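Local atomic coordinates of Rho GTPase-activating protein 15 (PDB entry 3BYI), a protein that stimulates GTP hydrolysis by Rho-type GTPases, RAC1 among them, and so converts them to the inactive GDP-bound state. Residues V117-K122 against I129-S134; Q41-V46 against M147-G152; A95-F100 against G172-P177. All blocks are in the same frame, centred on the assembly; numbering follows the deposited sequence.

Interaction 1 (V117-K122 against I129-S134)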
loop_
_atom_site.group_PDB
_atom_site.type_symbol
_atom_site.label_atom_id
_atom_site.label_comp_id
_atom_site.label_asym_id
_atom_site.label_seq_id
_atom_site.Cartn_x
_atom_site.Cartn_y
_atom_site.Cartn_z
ATOM N N VAL A 117 8.940 -9.187 12.783
ATOM C CA VAL A 117 8.598 -9.099 14.219
ATOM C C VAL A 117 9.829 -9.243 15.108
ATOM O O VAL A 117 9.996 -8.451 16.033
ATOM C CB VAL A 117 7.558 -10.172 14.655
ATOM C CG1 VAL A 117 7.403 -10.195 16.187
ATOM C CG2 VAL A 117 6.228 -9.921 13.995
ATOM N N GLU A 118 10.660 -10.263 14.857
ATOM C CA GLU A 118 11.937 -10.425 15.573
ATOM C C GLU A 118 12.782 -9.165 15.443
ATOM O O GLU A 118 13.461 -8.753 16.403
ATOM C CB GLU A 118 12.769 -11.589 15.010
ATOM C CG GLU A 118 12.317 -12.981 15.404
ATOM C CD GLU A 118 13.282 -14.085 14.913
ATOM O OE1 GLU A 118 14.326 -13.748 14.301
ATOM O OE2 GLU A 118 12.995 -15.290 15.149
ATOM N N ALA A 119 12.766 -8.591 14.235
ATOM C CA ALA A 119 13.538 -7.386 13.934
ATOM C C ALA A 119 13.130 -6.203 14.785
ATOM O O ALA A 119 14.006 -5.570 15.372
ATOM C CB ALA A 119 13.468 -7.020 12.442
ATOM N N ILE A 120 11.836 -5.877 14.868
ATOM C CA ILE A 120 11.450 -4.706 15.694
ATOM C C ILE A 120 11.519 -4.961 17.197
ATOM O O ILE A 120 11.537 -4.000 17.968
ATOM C CB ILE A 120 10.059 -4.073 15.394
ATOM C CG1 ILE A 120 8.956 -5.140 15.385
ATOM C CG2 ILE A 120 10.161 -3.207 14.163
ATOM C CD1 ILE A 120 7.585 -4.562 15.611
ATOM N N LYS A 121 11.555 -6.230 17.607
ATOM C CA LYS A 121 11.680 -6.558 19.029
ATOM C C LYS A 121 13.091 -6.296 19.570
ATOM O O LYS A 121 13.287 -6.326 20.794
ATOM C CB LYS A 121 11.280 -8.010 19.309
ATOM C CG LYS A 121 9.795 -8.285 19.330
ATOM C CD LYS A 121 9.564 -9.754 19.661
ATOM C CE LYS A 121 8.104 -10.161 19.586
ATOM N NZ LYS A 121 7.915 -11.668 19.419
ATOM N N LYS A 122 14.048 -6.016 18.674
ATOM C CA LYS A 122 15.470 -5.876 19.039
ATOM C C LYS A 122 15.699 -4.816 20.090
ATOM O O LYS A 122 14.980 -3.849 20.127
ATOM C CB LYS A 122 16.343 -5.572 17.810
ATOM C CG LYS A 122 16.472 -6.705 16.825
ATOM C CD LYS A 122 17.091 -7.936 17.417
ATOM C CE LYS A 122 17.232 -9.030 16.372
ATOM N NZ LYS A 122 17.448 -10.353 17.013
ATOM N N ILE A 129 17.021 -1.209 13.016
ATOM C CA ILE A 129 17.196 -0.627 11.677
ATOM C C ILE A 129 17.927 -1.620 10.788
ATOM O O ILE A 129 17.418 -2.005 9.744
ATOM C CB ILE A 129 17.963 0.722 11.748
ATOM C CG1 ILE A 129 17.068 1.842 12.273
ATOM C CG2 ILE A 129 18.507 1.165 10.390
ATOM C CD1 ILE A 129 17.842 3.080 12.611
ATOM N N GLU A 130 19.092 -2.069 11.246
ATOM C CA GLU A 130 19.914 -3.030 10.513
ATOM C C GLU A 130 19.210 -4.359 10.201
ATOM O O GLU A 130 19.282 -4.848 9.072
ATOM C CB GLU A 130 21.216 -3.267 11.263
ATOM C CG GLU A 130 22.206 -2.087 11.174
ATOM C CD GLU A 130 22.709 -1.809 9.737
ATOM O OE1 GLU A 130 23.017 -2.777 8.981
ATOM O OE2 GLU A 130 22.785 -0.608 9.366
ATOM N N ALA A 131 18.523 -4.925 11.188
ATOM C CA ALA A 131 17.813 -6.198 11.021
ATOM C C ALA A 131 16.734 -6.104 9.952
ATOM O O ALA A 131 16.600 -7.008 9.109
ATOM C CB ALA A 131 17.206 -6.652 12.343
ATOM N N VAL A 132 15.986 -4.998 9.999
ATOM C CA VAL A 132 14.878 -4.729 9.087
ATOM C C VAL A 132 15.360 -4.471 7.665
ATOM O O VAL A 132 14.713 -4.900 6.703
ATOM C CB VAL A 132 14.027 -3.529 9.584
ATOM C CG1 VAL A 132 13.278 -2.895 8.434
ATOM C CG2 VAL A 132 13.063 -3.985 10.708
ATOM N N LYS A 133 16.503 -3.791 7.555
ATOM C CA LYS A 133 17.148 -3.476 6.281
ATOM C C LYS A 133 17.710 -4.730 5.595
ATOM O O LYS A 133 17.607 -4.872 4.352
ATOM C CB LYS A 133 18.274 -2.460 6.515
ATOM C CG LYS A 133 19.122 -2.185 5.289
ATOM C CD LYS A 133 20.256 -1.235 5.605
ATOM C CE LYS A 133 20.922 -0.804 4.318
ATOM N NZ LYS A 133 22.256 -0.221 4.563
ATOM N N SER A 134 18.301 -5.617 6.405
ATOM C CA SER A 134 18.717 -6.957 5.968
ATOM C C SER A 134 17.543 -7.681 5.341
ATOM O O SER A 134 17.668 -8.271 4.257
ATOM C CB SER A 134 19.175 -7.802 7.152
ATOM O OG SER A 134 20.299 -7.232 7.778
#
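A119 of helix 110-120 is met by two neighbouring residues of helix 125-138, A131 and V132. Along 129-134, A131 comes first and faces A119 directly. The two methyls touch, with A119 CB 3.8 Å from A131 CB. A131 CB also lies 4.1 Å from A119 CA. Neither residue has a longer side chain to hold the backbones apart, and the A119 and A131 CA atoms are only 5.3 Å from each other. The two helices follow one another in the chain of this all-helical RhoGAP domain, joined by a short turn. R128, in the first turn of helix 125-138, donates a hydrogen bond from NE to K122 O, at the end of 117-122. V132 adds one branch to the contact. With chi1 at 157°, its CG2 stands anti to the carbonyl carbon and reaches A119 CB at 3.5 Å. The V132 side chain also packs on M203 and I210, which ties this helix to the C-terminal part of the chain. I120, next to A119, leans on Q198 and I199 of helix 189-205. No hydrogen bond crosses between the two segments, and the contact rests on these small apolar groups. At the end of 129-134, S134 is bonded within its own helix. S134 OG donates to E130 O at 2.9 Å, from 35° above the carbonyl plane. S134 N reaches the same oxygen from the opposite face, so E130 O accepts two bonds.

Interaction 2 (Q41-V46 against M147-G152)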
loop_
_atom_site.group_PDB
_atom_site.type_symbol
_atom_site.label_atom_id
_atom_site.label_comp_id
_atom_site.label_asym_id
_atom_site.label_seq_id
_atom_site.Cartn_x
_atom_site.Cartn_y
_atom_site.Cartn_z
ATOM N N GLN A 41 0.978 6.033 -10.166
ATOM C CA GLN A 41 -0.020 7.036 -10.538
ATOM C C GLN A 41 -0.701 7.673 -9.333
ATOM O O GLN A 41 -0.974 8.870 -9.336
ATOM C CB GLN A 41 -1.141 6.426 -11.344
ATOM C CG GLN A 41 -0.975 6.556 -12.771
ATOM C CD GLN A 41 -2.260 6.324 -13.496
ATOM O OE1 GLN A 41 -2.748 5.199 -13.550
ATOM N NE2 GLN A 41 -2.822 7.399 -14.073
ATOM N N CYS A 42 -1.087 6.834 -8.377
ATOM C CA CYS A 42 -1.774 7.296 -7.188
ATOM C C CYS A 42 -0.879 8.173 -6.351
ATOM O O CYS A 42 -1.267 9.255 -5.959
ATOM C CB CYS A 42 -2.271 6.102 -6.360
ATOM S SG CYS A 42 -3.773 5.346 -7.060
ATOM N N ILE A 43 0.332 7.689 -6.116
ATOM C CA ILE A 43 1.387 8.448 -5.450
ATOM C C ILE A 43 1.586 9.810 -6.106
ATOM O O ILE A 43 1.625 10.829 -5.394
ATOM C CB ILE A 43 2.744 7.658 -5.407
ATOM C CG1 ILE A 43 2.644 6.577 -4.322
ATOM C CG2 ILE A 43 3.921 8.636 -5.250
ATOM C CD1 ILE A 43 3.761 5.618 -4.256
ATOM N N GLU A 44 1.686 9.846 -7.433
ATOM C CA GLU A 44 1.916 11.107 -8.119
ATOM C C GLU A 44 0.775 12.111 -7.865
ATOM O O GLU A 44 1.011 13.284 -7.640
ATOM C CB GLU A 44 2.059 10.877 -9.625
ATOM C CG GLU A 44 2.275 12.170 -10.426
ATOM C CD GLU A 44 1.814 12.043 -11.874
ATOM O OE1 GLU A 44 0.968 11.157 -12.190
ATOM O OE2 GLU A 44 2.303 12.846 -12.690
ATOM N N ALA A 45 -0.464 11.638 -7.963
ATOM C CA ALA A 45 -1.641 12.478 -7.715
ATOM C C ALA A 45 -1.707 12.983 -6.267
ATOM O O ALA A 45 -2.071 14.110 -6.017
ATOM C CB ALA A 45 -2.920 11.735 -8.083
ATOM N N VAL A 46 -1.293 12.152 -5.320
ATOM C CA VAL A 46 -1.280 12.556 -3.919
ATOM C C VAL A 46 -0.180 13.595 -3.659
ATOM O O VAL A 46 -0.422 14.613 -2.993
ATOM C CB VAL A 46 -1.228 11.312 -2.943
ATOM C CG1 VAL A 46 -1.091 11.718 -1.432
ATOM C CG2 VAL A 46 -2.496 10.442 -3.109
ATOM N N MET A 147 7.749 -1.186 -1.606
ATOM C CA MET A 147 7.941 -0.616 -0.272
ATOM C C MET A 147 8.726 0.667 -0.316
ATOM O O MET A 147 8.367 1.637 0.334
ATOM C CB MET A 147 8.701 -1.586 0.643
ATOM C CG MET A 147 7.844 -2.719 1.174
ATOM S SD MET A 147 8.794 -3.744 2.254
ATOM C CE MET A 147 7.790 -5.247 2.280
ATOM N N LYS A 148 9.825 0.678 -1.058
ATOM C CA LYS A 148 10.644 1.893 -1.148
ATOM C C LYS A 148 9.852 3.074 -1.702
ATOM O O LYS A 148 9.864 4.159 -1.137
ATOM C CB LYS A 148 11.869 1.658 -2.006
ATOM C CG LYS A 148 12.871 2.800 -1.950
ATOM C CD LYS A 148 14.078 2.540 -2.796
ATOM C CE LYS A 148 15.102 3.689 -2.672
ATOM N NZ LYS A 148 16.491 3.162 -2.930
ATOM N N VAL A 149 9.157 2.852 -2.810
ATOM C CA VAL A 149 8.356 3.897 -3.428
ATOM C C VAL A 149 7.225 4.371 -2.459
ATOM O O VAL A 149 7.037 5.574 -2.264
ATOM C CB VAL A 149 7.831 3.417 -4.827
ATOM C CG1 VAL A 149 6.689 4.248 -5.319
ATOM C CG2 VAL A 149 8.960 3.416 -5.877
ATOM N N LEU A 150 6.488 3.445 -1.854
ATOM C CA LEU A 150 5.395 3.827 -0.970
ATOM C C LEU A 150 5.903 4.527 0.312
ATOM O O LEU A 150 5.461 5.600 0.647
ATOM C CB LEU A 150 4.521 2.616 -0.637
ATOM C CG LEU A 150 3.369 2.867 0.338
ATOM C CD1 LEU A 150 2.287 3.775 -0.231
ATOM C CD2 LEU A 150 2.820 1.550 0.762
ATOM N N PHE A 151 6.831 3.923 1.034
ATOM C CA PHE A 151 7.362 4.568 2.232
ATOM C C PHE A 151 8.080 5.898 1.940
ATOM O O PHE A 151 7.994 6.828 2.719
ATOM C CB PHE A 151 8.243 3.596 3.015
ATOM C CG PHE A 151 7.445 2.528 3.707
ATOM C CD1 PHE A 151 7.519 1.203 3.309
ATOM C CD2 PHE A 151 6.591 2.871 4.739
ATOM C CE1 PHE A 151 6.763 0.232 3.930
ATOM C CE2 PHE A 151 5.816 1.916 5.361
ATOM C CZ PHE A 151 5.902 0.589 4.950
ATOM N N GLY A 152 8.778 5.975 0.820
ATOM C CA GLY A 152 9.441 7.217 0.401
ATOM C C GLY A 152 8.412 8.325 0.227
ATOM O O GLY A 152 8.612 9.429 0.676
#
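I43 and V149 make the apolar contact between helix 37-49 and helix 141-159. The end methyl of I43 does the touching. I43 CD1 is 3.4 Å from V149 CG1, which is tighter than usual for two carbons. The two side chains cross obliquely. In I43, CG1 is anti to the carbonyl carbon (chi1 -76°) and the chain is extended beyond it (chi2 172°), which carries CD1 across to the other helix. There it also meets backbone, with I43 CD1 3.8 Å from V149 O and 4.1 Å from L150 CA. I43 and L150 have the nearest CA atoms, 7.6 Å apart. I43 also packs on H153, one turn further along helix 141-159, while L150 touches L179 of helix 168-180.

Polar groups do not link the two segments. Q41 NE2 donates to L79 O, and K148 NZ donates to F211 O near the end of the chain. Each helix is thus bonded to other parts of the fold. The contact lies away from the predicted arginine finger. It is buried helix-to-helix packing, within the all-helical fold of the RhoGAP domain.

Interaction 3 (A95-F100 against G172-P177)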
loop_
_atom_site.group_PDB
_atom_site.type_symbol
_atom_site.label_atom_id
_atom_site.label_comp_id
_atom_site.label_asym_id
_atom_site.label_seq_id
_atom_site.Cartn_x
_atom_site.Cartn_y
_atom_site.Cartn_z
ATOM N N ALA A 95 -8.314 4.148 -3.113
ATOM C CA ALA A 95 -8.100 3.174 -4.169
ATOM C C ALA A 95 -6.710 2.570 -4.053
ATOM O O ALA A 95 -6.535 1.366 -4.242
ATOM C CB ALA A 95 -8.346 3.836 -5.585
ATOM N N LEU A 96 -5.717 3.378 -3.698
ATOM C CA LEU A 96 -4.368 2.859 -3.438
ATOM C C LEU A 96 -4.406 1.835 -2.311
ATOM O O LEU A 96 -3.915 0.726 -2.472
ATOM C CB LEU A 96 -3.392 3.973 -3.055
ATOM C CG LEU A 96 -1.912 3.565 -3.059
ATOM C CD1 LEU A 96 -1.593 2.910 -4.409
ATOM C CD2 LEU A 96 -0.947 4.806 -2.778
ATOM N N LYS A 97 -5.040 2.185 -1.196
ATOM C CA LYS A 97 -5.111 1.279 -0.062
ATOM C C LYS A 97 -5.869 0.008 -0.390
ATOM O O LYS A 97 -5.489 -1.072 0.050
ATOM C CB LYS A 97 -5.754 1.968 1.146
ATOM C CG LYS A 97 -4.868 3.036 1.820
ATOM C CD LYS A 97 -5.539 3.581 3.074
ATOM C CE LYS A 97 -6.833 4.350 2.788
ATOM N NZ LYS A 97 -7.388 4.887 4.038
ATOM N N MET A 98 -6.956 0.158 -1.140
ATOM C CA MET A 98 -7.758 -0.983 -1.606
ATOM C C MET A 98 -6.932 -1.941 -2.471
ATOM O O MET A 98 -7.126 -3.153 -2.396
ATOM C CB MET A 98 -8.989 -0.504 -2.411
ATOM C CG MET A 98 -9.858 -1.629 -2.902
ATOM S SD MET A 98 -11.386 -1.151 -3.729
ATOM C CE MET A 98 -12.356 -0.715 -2.267
ATOM N N PHE A 99 -6.043 -1.390 -3.293
ATOM C CA PHE A 99 -5.125 -2.186 -4.102
ATOM C C PHE A 99 -4.276 -3.052 -3.195
ATOM O O PHE A 99 -4.213 -4.265 -3.368
ATOM C CB PHE A 99 -4.253 -1.292 -5.005
ATOM C CG PHE A 99 -3.171 -2.047 -5.750
ATOM C CD1 PHE A 99 -3.476 -2.744 -6.924
ATOM C CD2 PHE A 99 -1.864 -2.075 -5.267
ATOM C CE1 PHE A 99 -2.515 -3.426 -7.581
ATOM C CE2 PHE A 99 -0.868 -2.799 -5.924
ATOM C CZ PHE A 99 -1.169 -3.443 -7.079
ATOM N N PHE A 100 -3.662 -2.445 -2.185
ATOM C CA PHE A 100 -2.823 -3.210 -1.272
ATOM C C PHE A 100 -3.606 -4.233 -0.435
ATOM O O PHE A 100 -3.123 -5.348 -0.172
ATOM C CB PHE A 100 -2.020 -2.286 -0.388
ATOM C CG PHE A 100 -0.881 -1.627 -1.109
ATOM C CD1 PHE A 100 -0.932 -0.273 -1.429
ATOM C CD2 PHE A 100 0.219 -2.371 -1.497
ATOM C CE1 PHE A 100 0.107 0.322 -2.117
ATOM C CE2 PHE A 100 1.274 -1.784 -2.151
ATOM C CZ PHE A 100 1.223 -0.436 -2.465
ATOM N N GLY A 172 1.064 4.739 10.528
ATOM C CA GLY A 172 1.286 3.347 10.918
ATOM C C GLY A 172 0.008 2.613 11.244
ATOM O O GLY A 172 -0.100 1.447 10.973
ATOM N N ILE A 173 -0.958 3.315 11.821
ATOM C CA ILE A 173 -2.292 2.767 12.109
ATOM C C ILE A 173 -3.024 2.393 10.823
ATOM O O ILE A 173 -3.738 1.377 10.796
ATOM C CB ILE A 173 -3.167 3.777 12.956
ATOM C CG1 ILE A 173 -2.655 3.850 14.409
ATOM C CG2 ILE A 173 -4.674 3.361 12.961
ATOM C CD1 ILE A 173 -3.138 5.089 15.196
ATOM N N VAL A 174 -2.863 3.226 9.793
ATOM C CA VAL A 174 -3.466 3.008 8.480
ATOM C C VAL A 174 -2.746 1.893 7.739
ATOM O O VAL A 174 -3.382 0.946 7.297
ATOM C CB VAL A 174 -3.477 4.307 7.623
ATOM C CG1 VAL A 174 -3.979 4.035 6.202
ATOM C CG2 VAL A 174 -4.359 5.364 8.284
ATOM N N PHE A 175 -1.423 1.986 7.656
ATOM C CA PHE A 175 -0.648 1.128 6.748
ATOM C C PHE A 175 -0.189 -0.189 7.342
ATOM O O PHE A 175 0.186 -1.086 6.600
ATOM C CB PHE A 175 0.512 1.921 6.107
ATOM C CG PHE A 175 0.051 2.833 5.048
ATOM C CD1 PHE A 175 -0.196 4.172 5.318
ATOM C CD2 PHE A 175 -0.264 2.337 3.794
ATOM C CE1 PHE A 175 -0.675 4.985 4.318
ATOM C CE2 PHE A 175 -0.766 3.133 2.816
ATOM C CZ PHE A 175 -0.955 4.465 3.070
ATOM N N GLY A 176 -0.224 -0.294 8.666
ATOM C CA GLY A 176 0.115 -1.529 9.341
ATOM C C GLY A 176 -0.738 -2.677 8.871
ATOM O O GLY A 176 -0.233 -3.637 8.324
ATOM N N PRO A 177 -2.047 -2.575 9.099
ATOM C CA PRO A 177 -2.984 -3.577 8.617
ATOM C C PRO A 177 -3.026 -3.703 7.084
ATOM O O PRO A 177 -3.244 -4.791 6.586
ATOM C CB PRO A 177 -4.337 -3.071 9.151
ATOM C CG PRO A 177 -4.013 -2.113 10.221
ATOM C CD PRO A 177 -2.704 -1.520 9.883
#
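The F175 ring is approached by K97 from helix 89-102 and by its own neighbour V174. V174 CG1 sits over one face of the ring, 3.8 Å above the plane and offset toward the rim. K97 comes in obliquely, with K97 CG 4.2 Å from F175 CE2. The rings of F175 and Y57 are packed edge-to-face. A second ring, F100, has F99 CD2 over the centre of one face, 4.1 Å above the plane.

K97 also meets V174. Its CD lies 3.5 Å from V174 CG1, and the two side chains cross at about a right angle. V174 CG1, anti to the backbone N (chi1 174°), therefore touches both the lysine chain and the F175 ring. The lysine bends at chi3 (-65°), which brings its end past the valine: K97 NZ is 4.1 Å from V174 CG1. The charged group does not rest on apolar contact alone. K97 NZ donates a hydrogen bond to Y57 O.

Y57 directly precedes R58, the predicted arginine finger, expected to stabilise the transition state of GTP hydrolysis. The side chains of V174 and R58 are about 4 Å apart. V174 thus lies beside the finger, while K97 and F175 engage Y57, the residue before it. As a second shell, these contacts may help to position R58.

Helix 168-180 is kinked within 172-177, where the N of P177 has no bond to the preceding turn. P177 and I173 pack on helix 189-205. Helix 89-102 also meets helix 37-49 through L96, F99 and F100, and helix 63-74 through A95 and M98.

How the interactions relate
All three interactions lie in the RhoGAP domain and pair helices. Along the chain the order is 41-46, 95-100, 117-122, 129-134, 147-152, 172-177. The segments of interactions 2 and 3 alternate, while both segments of interaction 1 fall between them. Interactions 2 and 3 have centres about 12 Å apart and touch: C42 CB is 3.8 Å from L96 CD1, and L150 CD2 is 4.1 Å from F100 CZ. They share one apolar interior, which reaches the predicted arginine finger at interaction 3. Interaction 1 is peripheral, its centre about 23 Å from that of interaction 2 and 21 Å from that of interaction 3.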